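Local coordinates for protein TetR-family transcriptional regulator (Streptomyces coelicolor A3, PDB 2QIB) that probably binds operator DNA through an N-terminal helix-turn-helix domain and regulates transcription, at residues Leu23-Arg28 with Asp37-Ala42; His52-Lys57 with Tyr61-Gln66; Pro104-Leu109 with Leu166-Arg171. One frame throughout, in Å; residues are numbered along the deposited sequence.

Interaction 1 (Leu23-Arg28 with Asp37-Ala42); sequences LDLFSR and DEIASA
Leu25 CD1 reaches across from helix 11-28 and settles against the backbone of helix 36-43, 3.8 Å from Glu38 O, with Ile39 CG1 almost as close at 3.9 Å. The same methyl lies beside Glu38 CB, so a single leucine branch fills the angle between two successive residues of the facing helix. One residue on, the Phe26 ring brings CE2 to within 4.1 Å of Ile39 CD1, and the two side chains cross at about a right angle. Ile39 therefore splits its extended branch: CG1 serves Leu25 and CD1 serves Phe26. CG1 is anti to the carbonyl carbon (chi1 -69°), and the extended second torsion carries CD1 on to the ring.

In the next shell, Val34 of the connecting loop touches both Leu25 and Phe26, while Leu18, Val21 and Leu60 close around Ile39. The carboxylate of Glu38 turns from this apolar patch to a salt bridge with Arg29. The axes of the two short segments pass 10.5 Å apart at 129°, a spacing bridged by side chains. Helix 36-43 falls in the predicted DNA-binding motif, and its seating on helix 11-28 is characteristic of the three-helix core of TetR-type helix-turn-helix domains.

Interaction 2 (His52-Lys57 with Tyr61-Gln66); sequences HYFPGK and YEAALQ
With CG anti to its carbonyl carbon (chi1 -61°), the Phe54 side chain, in the loop after helix 47-53, points toward helix 57-75, and a chi2 of -87° turns the ring so that CE1 leads. CE1 comes to 3.6 Å from Ala63 CB, meeting the methyl obliquely. This pair is the apolar part of the contact, a single aromatic carbon set on a single methyl. Leu60 and Ser59 of helix 57-75 and Ile19 of helix 11-28 also touch Phe54, so the ring is wedged at the junction of the first and last helices of the domain.

The second link is made by the backbone. Tyr61 N donates to Lys57 O over 2.9 Å, with an N-H...O angle of 167°, the first-turn bond of a helix for which Gly56 occupies the N-cap position. Tyr61 CB packs against the same carbonyl, 3.6 Å from Lys57 O, before CG swings anti to the backbone N (chi1 -178°) and takes the phenol away from the 52-57 segment toward Leu109 of helix 103-116. Lys57, fully extended, runs roughly the same way, and its NZ hydrogen-bonds to the carbonyl oxygens of Val34 and Pro31. The ammonium thus ties the start of helix 57-75 to the loop that follows helix 11-28.

Pro55 and Gly56 make the turn between the two helices, while Phe54 folds back from the turn onto the second of them. This is the join between the helix that, as in other TetR-family regulators, is probably the recognition helix of the predicted helix-turn-helix motif and the long helix that leads into the ligand-binding domain.

Interaction 3 (Pro104-Leu109 with Leu166-Arg171); sequences PGFSAL and LWLDGR
Leu168 CD1 is the point on which the contact closes, touching two neighbouring residues of helix 103-116. Ser107 OG stands 3.3 Å from this methyl and Phe106 CD2 3.9 Å from it, the latter meeting it obliquely as the two side chains cross at about a right angle. Leu168 CB adds a further touch to Ser107 OG at 3.9 Å. The serine oxygen approaches the leucine without bonding to it; its hydrogen bond goes to Gly103 O, one turn back on its own helix, so the oxygen is satisfied there although it abuts an aliphatic methyl. Phe106 has CG anti to the backbone N (chi1 -175°), a torsion that sends the ring to one side of Leu168 while the hydroxyl of Ser107 meets it from the neighbouring position. Val99 of helix 84-101 touches both Phe106 and Leu168 and completes this apolar cluster.

Both segments belong to the C-terminal, all-helical domain that in TetR-family proteins carries the effector pocket and the dimer interface, and here the contact joins helix 103-116 to the C-terminal end of helix 147-168.

Beyond Leu168 the packing thins out quickly. An inverse gamma turn centred on Asp169 follows, and Gly170, whose phi of 108° suits a residue that has no CB to jam against the preceding carbonyl O, carries the chain onward on the exposed side. Arg171 then folds back along its own segment: its CG lies 3.9 Å above one face of the Trp167 ring, and Trp167 CH2 lies over a face of the guanidinium, whose NH2 forms a salt bridge with Asp100 of helix 84-101.

In the fold
Interactions 1 and 2 belong to the same N-terminal domain, their centres 12 Å apart, and are joined directly where Phe26 CD1 meets Tyr61 CD1 at 3.6 Å in an edge-to-face ring pair. Interaction 3 lies in the C-terminal domain, its centre about 19 Å from that of interaction 1 and 23 Å from that of interaction 2. The domains meet at several points, among them a probable hydrogen bond of 3.0 Å between Ser27 O and Gly105 N, and Tyr61 OH packed 3.4 Å from Leu109 CD1. A bound hexaethylene glycol, probably from crystallisation, lies near Phe26, Tyr61 and Phe106, so side chains from all three contacts approach it.

Interaction 1 (Leu23-Arg28 with Asp37-Ala42)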
ATOM      1  N   LEU A  23       2.079 -15.175  20.245  1.00 16.92           N
ATOM      2  CA  LEU A  23       1.477 -14.983  18.932  1.00 17.21           C
ATOM      3  C   LEU A  23      -0.046 -14.953  19.041  1.00 17.47           C
ATOM      4  O   LEU A  23      -0.704 -14.105  18.419  1.00 18.19           O
ATOM      5  CB  LEU A  23       1.924 -16.090  17.978  1.00 17.61           C
ATOM      6  CG  LEU A  23       1.375 -15.882  16.553  1.00 17.59           C
ATOM      7  CD1 LEU A  23       1.560 -14.431  16.026  1.00 20.40           C
ATOM      8  CD2 LEU A  23       2.065 -16.857  15.654  1.00 21.08           C
ATOM      9  N   ASP A  24      -0.604 -15.846  19.852  1.00 16.93           N
ATOM     10  CA  ASP A  24      -2.055 -15.857  20.049  1.00 17.19           C
ATOM     11  C   ASP A  24      -2.583 -14.496  20.566  1.00 16.34           C
ATOM     12  O   ASP A  24      -3.515 -13.921  20.019  1.00 16.08           O
ATOM     13  CB  ASP A  24      -2.459 -16.958  21.030  1.00 16.44           C
ATOM     14  CG  ASP A  24      -3.969 -17.020  21.229  1.00 22.34           C
ATOM     15  OD1 ASP A  24      -4.691 -17.068  20.227  1.00 28.42           O
ATOM     16  OD2 ASP A  24      -4.438 -17.000  22.379  1.00 28.17           O
ATOM     17  N   LEU A  25      -1.954 -13.981  21.616  1.00 16.08           N
ATOM     18  CA  LEU A  25      -2.393 -12.728  22.233  1.00 15.87           C
ATOM     19  C   LEU A  25      -2.145 -11.524  21.342  1.00 16.14           C
ATOM     20  O   LEU A  25      -3.038 -10.685  21.200  1.00 16.48           O
ATOM     21  CB  LEU A  25      -1.778 -12.546  23.630  1.00 16.58           C
ATOM     22  CG  LEU A  25      -2.196 -13.614  24.660  1.00 15.40           C
ATOM     23  CD1 LEU A  25      -1.653 -13.208  26.042  1.00 18.88           C
ATOM     24  CD2 LEU A  25      -3.703 -13.801  24.693  1.00 18.41           C
ATOM     25  N   PHE A  26      -0.957 -11.463  20.726  1.00 15.33           N
ATOM     26  CA  PHE A  26      -0.622 -10.366  19.809  1.00 16.92           C
ATOM     27  C   PHE A  26      -1.445 -10.445  18.521  1.00 17.45           C
ATOM     28  O   PHE A  26      -1.513  -9.464  17.764  1.00 18.66           O
ATOM     29  CB  PHE A  26       0.862 -10.355  19.482  1.00 16.21           C
ATOM     30  CG  PHE A  26       1.738  -9.856  20.616  1.00 15.95           C
ATOM     31  CD1 PHE A  26       1.496  -8.598  21.206  1.00 19.18           C
ATOM     32  CD2 PHE A  26       2.829 -10.603  21.063  1.00 15.73           C
ATOM     33  CE1 PHE A  26       2.349  -8.115  22.238  1.00 17.59           C
ATOM     34  CE2 PHE A  26       3.663 -10.150  22.072  1.00 18.04           C
ATOM     35  CZ  PHE A  26       3.425  -8.904  22.681  1.00 17.14           C
ATOM     36  N   SER A  27      -2.056 -11.597  18.249  1.00 17.02           N
ATOM     37  CA  SER A  27      -2.955 -11.692  17.092  1.00 18.92           C
ATOM     38  C   SER A  27      -4.320 -11.105  17.439  1.00 20.10           C
ATOM     39  O   SER A  27      -4.986 -10.502  16.589  1.00 21.37           O
ATOM     40  CB  SER A  27      -3.114 -13.136  16.605  1.00 17.50           C
ATOM     41  OG  SER A  27      -1.865 -13.568  16.066  1.00 20.99           O
ATOM     42  N   ARG A  28      -4.738 -11.290  18.691  1.00 19.97           N
ATOM     43  CA  ARG A  28      -6.078 -10.932  19.149  1.00 20.92           C
ATOM     44  C   ARG A  28      -6.281  -9.463  19.478  1.00 20.13           C
ATOM     45  O   ARG A  28      -7.411  -8.973  19.439  1.00 19.88           O
ATOM     46  CB  ARG A  28      -6.440 -11.750  20.404  1.00 21.61           C
ATOM     47  CG  ARG A  28      -6.635 -13.221  20.115  1.00 24.83           C
ATOM     48  CD  ARG A  28      -6.555 -14.019  21.437  1.00 31.72           C
ATOM     49  NE  ARG A  28      -7.898 -14.270  21.908  1.00 40.02           N
ATOM     50  CZ  ARG A  28      -8.577 -15.381  21.648  1.00 43.45           C
ATOM     51  NH1 ARG A  28      -8.006 -16.375  20.976  1.00 45.64           N
ATOM     52  NH2 ARG A  28      -9.815 -15.506  22.091  1.00 45.18           N
ATOM     53  N   ASP A  37       2.562 -10.244  31.975  1.00 17.01           N
ATOM     54  CA  ASP A  37       1.728 -10.961  32.945  1.00 17.99           C
ATOM     55  C   ASP A  37       0.639 -11.812  32.249  1.00 17.29           C
ATOM     56  O   ASP A  37       0.349 -12.934  32.661  1.00 16.28           O
ATOM     57  CB  ASP A  37       1.098  -9.985  33.931  1.00 19.42           C
ATOM     58  CG  ASP A  37       2.093  -9.488  34.988  1.00 24.06           C
ATOM     59  OD1 ASP A  37       3.217 -10.044  35.086  1.00 26.96           O
ATOM     60  OD2 ASP A  37       1.740  -8.553  35.744  1.00 26.78           O
ATOM     61  N   GLU A  38       0.042 -11.282  31.185  1.00 16.53           N
ATOM     62  CA  GLU A  38      -1.007 -12.031  30.480  1.00 16.06           C
ATOM     63  C   GLU A  38      -0.420 -13.237  29.744  1.00 16.24           C
ATOM     64  O   GLU A  38      -1.029 -14.314  29.675  1.00 16.51           O
ATOM     65  CB  GLU A  38      -1.763 -11.111  29.528  1.00 16.27           C
ATOM     66  CG  GLU A  38      -2.684 -10.160  30.291  1.00 17.95           C
ATOM     67  CD  GLU A  38      -3.253  -9.053  29.415  1.00 20.73           C
ATOM     68  OE1 GLU A  38      -2.683  -8.791  28.358  1.00 19.77           O
ATOM     69  OE2 GLU A  38      -4.264  -8.442  29.821  1.00 21.81           O
ATOM     70  N   ILE A  39       0.756 -13.025  29.163  1.00 15.27           N
ATOM     71  CA  ILE A  39       1.471 -14.092  28.473  1.00 16.15           C
ATOM     72  C   ILE A  39       1.853 -15.206  29.475  1.00 15.55           C
ATOM     73  O   ILE A  39       1.579 -16.384  29.223  1.00 16.04           O
ATOM     74  CB  ILE A  39       2.690 -13.515  27.705  1.00 15.81           C
ATOM     75  CG1 ILE A  39       2.187 -12.646  26.526  1.00 16.24           C
ATOM     76  CG2 ILE A  39       3.616 -14.659  27.220  1.00 16.84           C
ATOM     77  CD1 ILE A  39       3.318 -11.765  25.854  1.00 18.02           C
ATOM     78  N   ALA A  40       2.435 -14.811  30.605  1.00 15.79           N
ATOM     79  CA  ALA A  40       2.801 -15.759  31.675  1.00 16.36           C
ATOM     80  C   ALA A  40       1.567 -16.527  32.110  1.00 17.48           C
ATOM     81  O   ALA A  40       1.580 -17.760  32.174  1.00 17.21           O
ATOM     82  CB  ALA A  40       3.427 -15.023  32.872  1.00 16.66           C
ATOM     83  N   SER A  41       0.474 -15.805  32.386  1.00 18.84           N
ATOM     84  CA  SER A  41      -0.764 -16.474  32.808  1.00 20.88           C
ATOM     85  C   SER A  41      -1.287 -17.499  31.779  1.00 21.09           C
ATOM     86  O   SER A  41      -1.565 -18.638  32.139  1.00 21.49           O
ATOM     87  CB  SER A  41      -1.837 -15.441  33.180  1.00 21.53           C
ATOM     88  OG  SER A  41      -3.063 -16.067  33.500  1.00 24.53           O
ATOM     89  N   ALA A  42      -1.396 -17.094  30.511  1.00 20.76           N
ATOM     90  CA  ALA A  42      -1.807 -17.986  29.428  1.00 21.55           C
ATOM     91  C   ALA A  42      -0.878 -19.199  29.282  1.00 22.45           C
ATOM     92  O   ALA A  42      -1.335 -20.309  29.003  1.00 22.50           O
ATOM     93  CB  ALA A  42      -1.898 -17.226  28.129  1.00 21.72           C
TER

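Interaction 2 (His52-Lys57 with Tyr61-Gln66)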
ATOM      1  N   HIS A  52      13.064 -15.359  31.603  1.00 19.24           N
ATOM      2  CA  HIS A  52      14.132 -16.347  31.404  1.00 20.12           C
ATOM      3  C   HIS A  52      14.358 -16.612  29.910  1.00 21.32           C
ATOM      4  O   HIS A  52      15.479 -16.899  29.490  1.00 21.34           O
ATOM      5  CB  HIS A  52      13.809 -17.648  32.130  1.00 20.25           C
ATOM      6  CG  HIS A  52      14.945 -18.632  32.125  1.00 24.78           C
ATOM      7  ND1 HIS A  52      16.049 -18.484  32.935  1.00 29.25           N
ATOM      8  CD2 HIS A  52      15.158 -19.757  31.401  1.00 28.69           C
ATOM      9  CE1 HIS A  52      16.888 -19.484  32.725  1.00 29.14           C
ATOM     10  NE2 HIS A  52      16.373 -20.273  31.801  1.00 29.35           N
ATOM     11  N   TYR A  53      13.281 -16.516  29.130  1.00 20.35           N
ATOM     12  CA  TYR A  53      13.295 -16.851  27.690  1.00 22.18           C
ATOM     13  C   TYR A  53      13.436 -15.657  26.764  1.00 22.58           C
ATOM     14  O   TYR A  53      14.020 -15.746  25.671  1.00 23.33           O
ATOM     15  CB  TYR A  53      12.027 -17.639  27.377  1.00 22.75           C
ATOM     16  CG  TYR A  53      12.036 -19.007  28.003  1.00 22.28           C
ATOM     17  CD1 TYR A  53      12.630 -20.077  27.324  1.00 26.59           C
ATOM     18  CD2 TYR A  53      11.465 -19.256  29.253  1.00 22.50           C
ATOM     19  CE1 TYR A  53      12.661 -21.340  27.862  1.00 25.88           C
ATOM     20  CE2 TYR A  53      11.510 -20.537  29.820  1.00 25.55           C
ATOM     21  CZ  TYR A  53      12.108 -21.577  29.089  1.00 25.87           C
ATOM     22  OH  TYR A  53      12.187 -22.858  29.570  1.00 27.42           O
ATOM     23  N   PHE A  54      12.892 -14.523  27.194  1.00 22.67           N
ATOM     24  CA  PHE A  54      12.937 -13.282  26.420  1.00 24.88           C
ATOM     25  C   PHE A  54      13.264 -12.123  27.358  1.00 26.01           C
ATOM     26  O   PHE A  54      12.651 -12.014  28.414  1.00 28.21           O
ATOM     27  CB  PHE A  54      11.593 -13.071  25.715  1.00 23.65           C
ATOM     28  CG  PHE A  54      11.264 -14.180  24.767  1.00 24.39           C
ATOM     29  CD1 PHE A  54      11.722 -14.137  23.452  1.00 24.81           C
ATOM     30  CD2 PHE A  54      10.566 -15.304  25.213  1.00 24.85           C
ATOM     31  CE1 PHE A  54      11.458 -15.181  22.581  1.00 24.83           C
ATOM     32  CE2 PHE A  54      10.296 -16.362  24.346  1.00 22.80           C
ATOM     33  CZ  PHE A  54      10.742 -16.300  23.032  1.00 22.73           C
ATOM     34  N   PRO A  55      14.241 -11.278  26.994  1.00 26.55           N
ATOM     35  CA  PRO A  55      14.651 -10.180  27.905  1.00 26.55           C
ATOM     36  C   PRO A  55      13.677  -9.001  27.988  1.00 26.06           C
ATOM     37  O   PRO A  55      13.822  -8.133  28.861  1.00 26.89           O
ATOM     38  CB  PRO A  55      15.975  -9.715  27.304  1.00 27.57           C
ATOM     39  CG  PRO A  55      15.834 -10.007  25.831  1.00 27.60           C
ATOM     40  CD  PRO A  55      15.077 -11.326  25.783  1.00 26.90           C
ATOM     41  N   GLY A  56      12.679  -8.969  27.113  1.00 24.62           N
ATOM     42  CA  GLY A  56      11.645  -7.947  27.198  1.00 22.79           C
ATOM     43  C   GLY A  56      10.488  -8.222  26.249  1.00 22.59           C
ATOM     44  O   GLY A  56      10.525  -9.151  25.428  1.00 22.33           O
ATOM     45  N   LYS A  57       9.464  -7.389  26.375  1.00 21.78           N
ATOM     46  CA  LYS A  57       8.259  -7.529  25.576  1.00 20.94           C
ATOM     47  C   LYS A  57       8.546  -7.470  24.077  1.00 20.79           C
ATOM     48  O   LYS A  57       8.009  -8.277  23.315  1.00 18.20           O
ATOM     49  CB  LYS A  57       7.253  -6.476  26.009  1.00 21.41           C
ATOM     50  CG  LYS A  57       5.920  -6.571  25.300  1.00 21.66           C
ATOM     51  CD  LYS A  57       4.995  -5.510  25.879  1.00 23.75           C
ATOM     52  CE  LYS A  57       3.779  -5.379  24.996  1.00 23.80           C
ATOM     53  NZ  LYS A  57       2.798  -4.447  25.580  1.00 23.82           N
ATOM     54  N   TYR A  61       7.544 -10.131  21.140  1.00 18.32           N
ATOM     55  CA  TYR A  61       6.719  -9.660  20.020  1.00 18.72           C
ATOM     56  C   TYR A  61       7.414  -9.988  18.702  1.00 19.42           C
ATOM     57  O   TYR A  61       6.776 -10.470  17.775  1.00 18.14           O
ATOM     58  CB  TYR A  61       6.476  -8.149  20.114  1.00 18.97           C
ATOM     59  CG  TYR A  61       5.597  -7.605  19.003  1.00 19.39           C
ATOM     60  CD1 TYR A  61       4.192  -7.630  19.103  1.00 18.35           C
ATOM     61  CD2 TYR A  61       6.180  -7.062  17.838  1.00 20.16           C
ATOM     62  CE1 TYR A  61       3.389  -7.145  18.063  1.00 18.12           C
ATOM     63  CE2 TYR A  61       5.383  -6.575  16.777  1.00 20.64           C
ATOM     64  CZ  TYR A  61       3.995  -6.612  16.911  1.00 22.81           C
ATOM     65  OH  TYR A  61       3.195  -6.105  15.893  1.00 24.74           O
ATOM     66  N   GLU A  62       8.734  -9.725  18.633  1.00 18.99           N
ATOM     67  CA  GLU A  62       9.512 -10.035  17.405  1.00 20.00           C
ATOM     68  C   GLU A  62       9.539 -11.532  17.102  1.00 19.68           C
ATOM     69  O   GLU A  62       9.400 -11.944  15.929  1.00 19.06           O
ATOM     70  CB  GLU A  62      10.935  -9.429  17.503  1.00 20.90           C
ATOM     71  CG  GLU A  62      10.923  -7.894  17.417  1.00 21.16           C
ATOM     72  CD  GLU A  62      12.275  -7.244  17.760  1.00 23.69           C
ATOM     73  OE1 GLU A  62      13.123  -7.943  18.351  1.00 25.87           O
ATOM     74  OE2 GLU A  62      12.478  -6.037  17.453  1.00 25.70           O
ATOM     75  N   ALA A  63       9.675 -12.354  18.147  1.00 18.58           N
ATOM     76  CA  ALA A  63       9.695 -13.814  17.987  1.00 18.92           C
ATOM     77  C   ALA A  63       8.339 -14.331  17.466  1.00 18.56           C
ATOM     78  O   ALA A  63       8.287 -15.173  16.541  1.00 18.84           O
ATOM     79  CB  ALA A  63      10.083 -14.505  19.292  1.00 18.64           C
ATOM     80  N   ALA A  64       7.259 -13.802  18.026  1.00 18.20           N
ATOM     81  CA  ALA A  64       5.908 -14.129  17.522  1.00 17.58           C
ATOM     82  C   ALA A  64       5.769 -13.718  16.058  1.00 18.84           C
ATOM     83  O   ALA A  64       5.224 -14.463  15.252  1.00 19.40           O
ATOM     84  CB  ALA A  64       4.879 -13.431  18.326  1.00 18.26           C
ATOM     85  N   LEU A  65       6.233 -12.506  15.740  1.00 19.05           N
ATOM     86  CA  LEU A  65       6.123 -11.964  14.376  1.00 19.41           C
ATOM     87  C   LEU A  65       6.941 -12.788  13.384  1.00 19.39           C
ATOM     88  O   LEU A  65       6.494 -13.025  12.251  1.00 19.41           O
ATOM     89  CB  LEU A  65       6.540 -10.487  14.358  1.00 18.34           C
ATOM     90  CG  LEU A  65       6.486  -9.829  12.969  1.00 20.07           C
ATOM     91  CD1 LEU A  65       5.053  -9.929  12.323  1.00 20.40           C
ATOM     92  CD2 LEU A  65       6.923  -8.375  13.053  1.00 21.70           C
ATOM     93  N   GLN A  66       8.117 -13.252  13.806  1.00 19.81           N
ATOM     94  CA  GLN A  66       8.912 -14.183  12.994  1.00 20.74           C
ATOM     95  C   GLN A  66       8.146 -15.459  12.654  1.00 20.17           C
ATOM     96  O   GLN A  66       8.131 -15.910  11.499  1.00 19.58           O
ATOM     97  CB  GLN A  66      10.223 -14.530  13.711  1.00 21.31           C
ATOM     98  CG  GLN A  66      11.063 -15.610  12.982  1.00 25.53           C
ATOM     99  CD  GLN A  66      11.863 -15.001  11.848  1.00 31.66           C
ATOM    100  OE1 GLN A  66      11.631 -15.286  10.667  1.00 37.24           O
ATOM    101  NE2 GLN A  66      12.798 -14.134  12.201  1.00 33.66           N
TER

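Interaction 3 (Pro104-Leu109 with Leu166-Arg171)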
ATOM      1  N   PRO A 104      -6.598  -8.356  14.367  1.00 17.29           N
ATOM      2  CA  PRO A 104      -6.295  -7.202  15.195  1.00 17.90           C
ATOM      3  C   PRO A 104      -4.806  -6.893  15.290  1.00 17.87           C
ATOM      4  O   PRO A 104      -4.428  -5.724  15.236  1.00 18.98           O
ATOM      5  CB  PRO A 104      -6.923  -7.571  16.548  1.00 18.97           C
ATOM      6  CG  PRO A 104      -8.084  -8.433  16.152  1.00 17.62           C
ATOM      7  CD  PRO A 104      -7.447  -9.323  15.081  1.00 17.55           C
ATOM      8  N   GLY A 105      -3.960  -7.915  15.379  1.00 17.29           N
ATOM      9  CA  GLY A 105      -2.507  -7.686  15.409  1.00 18.48           C
ATOM     10  C   GLY A 105      -1.935  -7.195  14.080  1.00 17.97           C
ATOM     11  O   GLY A 105      -1.051  -6.306  14.048  1.00 18.02           O
ATOM     12  N   PHE A 106      -2.442  -7.776  12.991  1.00 17.49           N
ATOM     13  CA  PHE A 106      -2.102  -7.341  11.621  1.00 18.43           C
ATOM     14  C   PHE A 106      -2.447  -5.858  11.413  1.00 18.87           C
ATOM     15  O   PHE A 106      -1.586  -5.065  10.945  1.00 19.28           O
ATOM     16  CB  PHE A 106      -2.871  -8.234  10.636  1.00 19.01           C
ATOM     17  CG  PHE A 106      -2.541  -8.002   9.191  1.00 18.93           C
ATOM     18  CD1 PHE A 106      -1.446  -8.657   8.613  1.00 25.43           C
ATOM     19  CD2 PHE A 106      -3.361  -7.205   8.382  1.00 19.54           C
ATOM     20  CE1 PHE A 106      -1.144  -8.474   7.235  1.00 25.60           C
ATOM     21  CE2 PHE A 106      -3.056  -7.027   6.990  1.00 17.95           C
ATOM     22  CZ  PHE A 106      -1.937  -7.629   6.458  1.00 21.81           C
ATOM     23  N   SER A 107      -3.665  -5.470  11.794  1.00 19.29           N
ATOM     24  CA  SER A 107      -4.088  -4.072  11.621  1.00 20.62           C
ATOM     25  C   SER A 107      -3.177  -3.174  12.430  1.00 21.00           C
ATOM     26  O   SER A 107      -2.701  -2.158  11.932  1.00 21.54           O
ATOM     27  CB  SER A 107      -5.532  -3.832  12.051  1.00 22.12           C
ATOM     28  OG  SER A 107      -6.385  -4.563  11.203  1.00 25.01           O
ATOM     29  N   ALA A 108      -2.917  -3.556  13.679  1.00 19.95           N
ATOM     30  CA  ALA A 108      -2.082  -2.708  14.543  1.00 21.21           C
ATOM     31  C   ALA A 108      -0.670  -2.563  13.993  1.00 21.70           C
ATOM     32  O   ALA A 108      -0.105  -1.452  13.971  1.00 23.30           O
ATOM     33  CB  ALA A 108      -2.083  -3.244  16.003  1.00 21.21           C
ATOM     34  N   LEU A 109      -0.082  -3.663  13.534  1.00 21.71           N
ATOM     35  CA  LEU A 109       1.276  -3.653  12.998  1.00 23.18           C
ATOM     36  C   LEU A 109       1.357  -2.808  11.738  1.00 25.04           C
ATOM     37  O   LEU A 109       2.278  -2.001  11.576  1.00 24.93           O
ATOM     38  CB  LEU A 109       1.749  -5.065  12.677  1.00 23.15           C
ATOM     39  CG  LEU A 109       3.119  -5.234  12.018  1.00 23.21           C
ATOM     40  CD1 LEU A 109       4.232  -4.789  12.952  1.00 27.06           C
ATOM     41  CD2 LEU A 109       3.318  -6.646  11.583  1.00 26.30           C
ATOM     42  N   LEU A 166      -8.220  -2.712   4.699  1.00 16.62           N
ATOM     43  CA  LEU A 166      -9.496  -2.037   4.576  1.00 16.54           C
ATOM     44  C   LEU A 166     -10.630  -3.029   4.822  1.00 17.09           C
ATOM     45  O   LEU A 166     -11.679  -2.652   5.377  1.00 18.45           O
ATOM     46  CB  LEU A 166      -9.621  -1.364   3.189  1.00 17.01           C
ATOM     47  CG  LEU A 166      -8.669  -0.160   3.029  1.00 16.08           C
ATOM     48  CD1 LEU A 166      -8.450   0.201   1.542  1.00 14.23           C
ATOM     49  CD2 LEU A 166      -9.206   1.076   3.846  1.00 20.28           C
ATOM     50  N   TRP A 167     -10.423  -4.292   4.409  1.00 15.33           N
ATOM     51  CA  TRP A 167     -11.422  -5.353   4.620  1.00 17.63           C
ATOM     52  C   TRP A 167     -11.672  -5.527   6.126  1.00 17.33           C
ATOM     53  O   TRP A 167     -12.834  -5.501   6.581  1.00 18.27           O
ATOM     54  CB  TRP A 167     -11.006  -6.661   3.967  1.00 17.55           C
ATOM     55  CG  TRP A 167     -11.882  -7.807   4.383  1.00 17.66           C
ATOM     56  CD1 TRP A 167     -13.214  -7.991   4.103  1.00 19.21           C
ATOM     57  CD2 TRP A 167     -11.482  -8.906   5.206  1.00 17.75           C
ATOM     58  NE1 TRP A 167     -13.654  -9.198   4.665  1.00 19.47           N
ATOM     59  CE2 TRP A 167     -12.606  -9.757   5.356  1.00 17.79           C
ATOM     60  CE3 TRP A 167     -10.254  -9.284   5.783  1.00 18.41           C
ATOM     61  CZ2 TRP A 167     -12.539 -10.961   6.096  1.00 19.01           C
ATOM     62  CZ3 TRP A 167     -10.186 -10.469   6.530  1.00 18.48           C
ATOM     63  CH2 TRP A 167     -11.315 -11.297   6.663  1.00 19.13           C
ATOM     64  N   LEU A 168     -10.591  -5.582   6.886  1.00 17.64           N
ATOM     65  CA  LEU A 168     -10.677  -5.795   8.355  1.00 18.96           C
ATOM     66  C   LEU A 168     -11.462  -4.714   9.095  1.00 19.99           C
ATOM     67  O   LEU A 168     -12.036  -4.971  10.177  1.00 20.35           O
ATOM     68  CB  LEU A 168      -9.293  -5.921   8.944  1.00 18.21           C
ATOM     69  CG  LEU A 168      -8.534  -7.218   8.702  1.00 18.55           C
ATOM     70  CD1 LEU A 168      -7.121  -7.040   9.219  1.00 18.81           C
ATOM     71  CD2 LEU A 168      -9.220  -8.396   9.423  1.00 20.03           C
ATOM     72  N   ASP A 169     -11.483  -3.508   8.539  1.00 20.60           N
ATOM     73  CA  ASP A 169     -12.196  -2.402   9.167  1.00 21.45           C
ATOM     74  C   ASP A 169     -13.697  -2.498   8.862  1.00 21.03           C
ATOM     75  O   ASP A 169     -14.226  -1.766   8.006  1.00 22.66           O
ATOM     76  CB  ASP A 169     -11.607  -1.070   8.708  1.00 21.77           C
ATOM     77  CG  ASP A 169     -12.148   0.104   9.506  1.00 27.53           C
ATOM     78  OD1 ASP A 169     -12.886  -0.131  10.501  1.00 32.11           O
ATOM     79  OD2 ASP A 169     -11.860   1.253   9.115  1.00 33.74           O
ATOM     80  N   GLY A 170     -14.385  -3.417   9.539  1.00 19.72           N
ATOM     81  CA  GLY A 170     -15.832  -3.538   9.410  1.00 18.95           C
ATOM     82  C   GLY A 170     -16.313  -4.767   8.651  1.00 18.55           C
ATOM     83  O   GLY A 170     -17.475  -5.146   8.772  1.00 19.61           O
ATOM     84  N   ARG A 171     -15.427  -5.383   7.852  1.00 17.61           N
ATOM     85  CA  ARG A 171     -15.795  -6.540   7.020  1.00 18.43           C
ATOM     86  C   ARG A 171     -17.122  -6.311   6.287  1.00 19.82           C
ATOM     87  O   ARG A 171     -18.003  -7.179   6.245  1.00 20.93           O
ATOM     88  CB  ARG A 171     -15.811  -7.824   7.872  1.00 17.94           C
ATOM     89  CG  ARG A 171     -14.466  -8.122   8.536  1.00 17.92           C
ATOM     90  CD  ARG A 171     -14.451  -9.525   9.186  1.00 18.01           C
ATOM     91  NE  ARG A 171     -13.212  -9.694   9.944  1.00 17.44           N
ATOM     92  CZ  ARG A 171     -12.648 -10.860  10.243  1.00 20.20           C
ATOM     93  NH1 ARG A 171     -13.201 -11.997   9.824  1.00 21.71           N
ATOM     94  NH2 ARG A 171     -11.520 -10.884  10.947  1.00 19.40           N
TER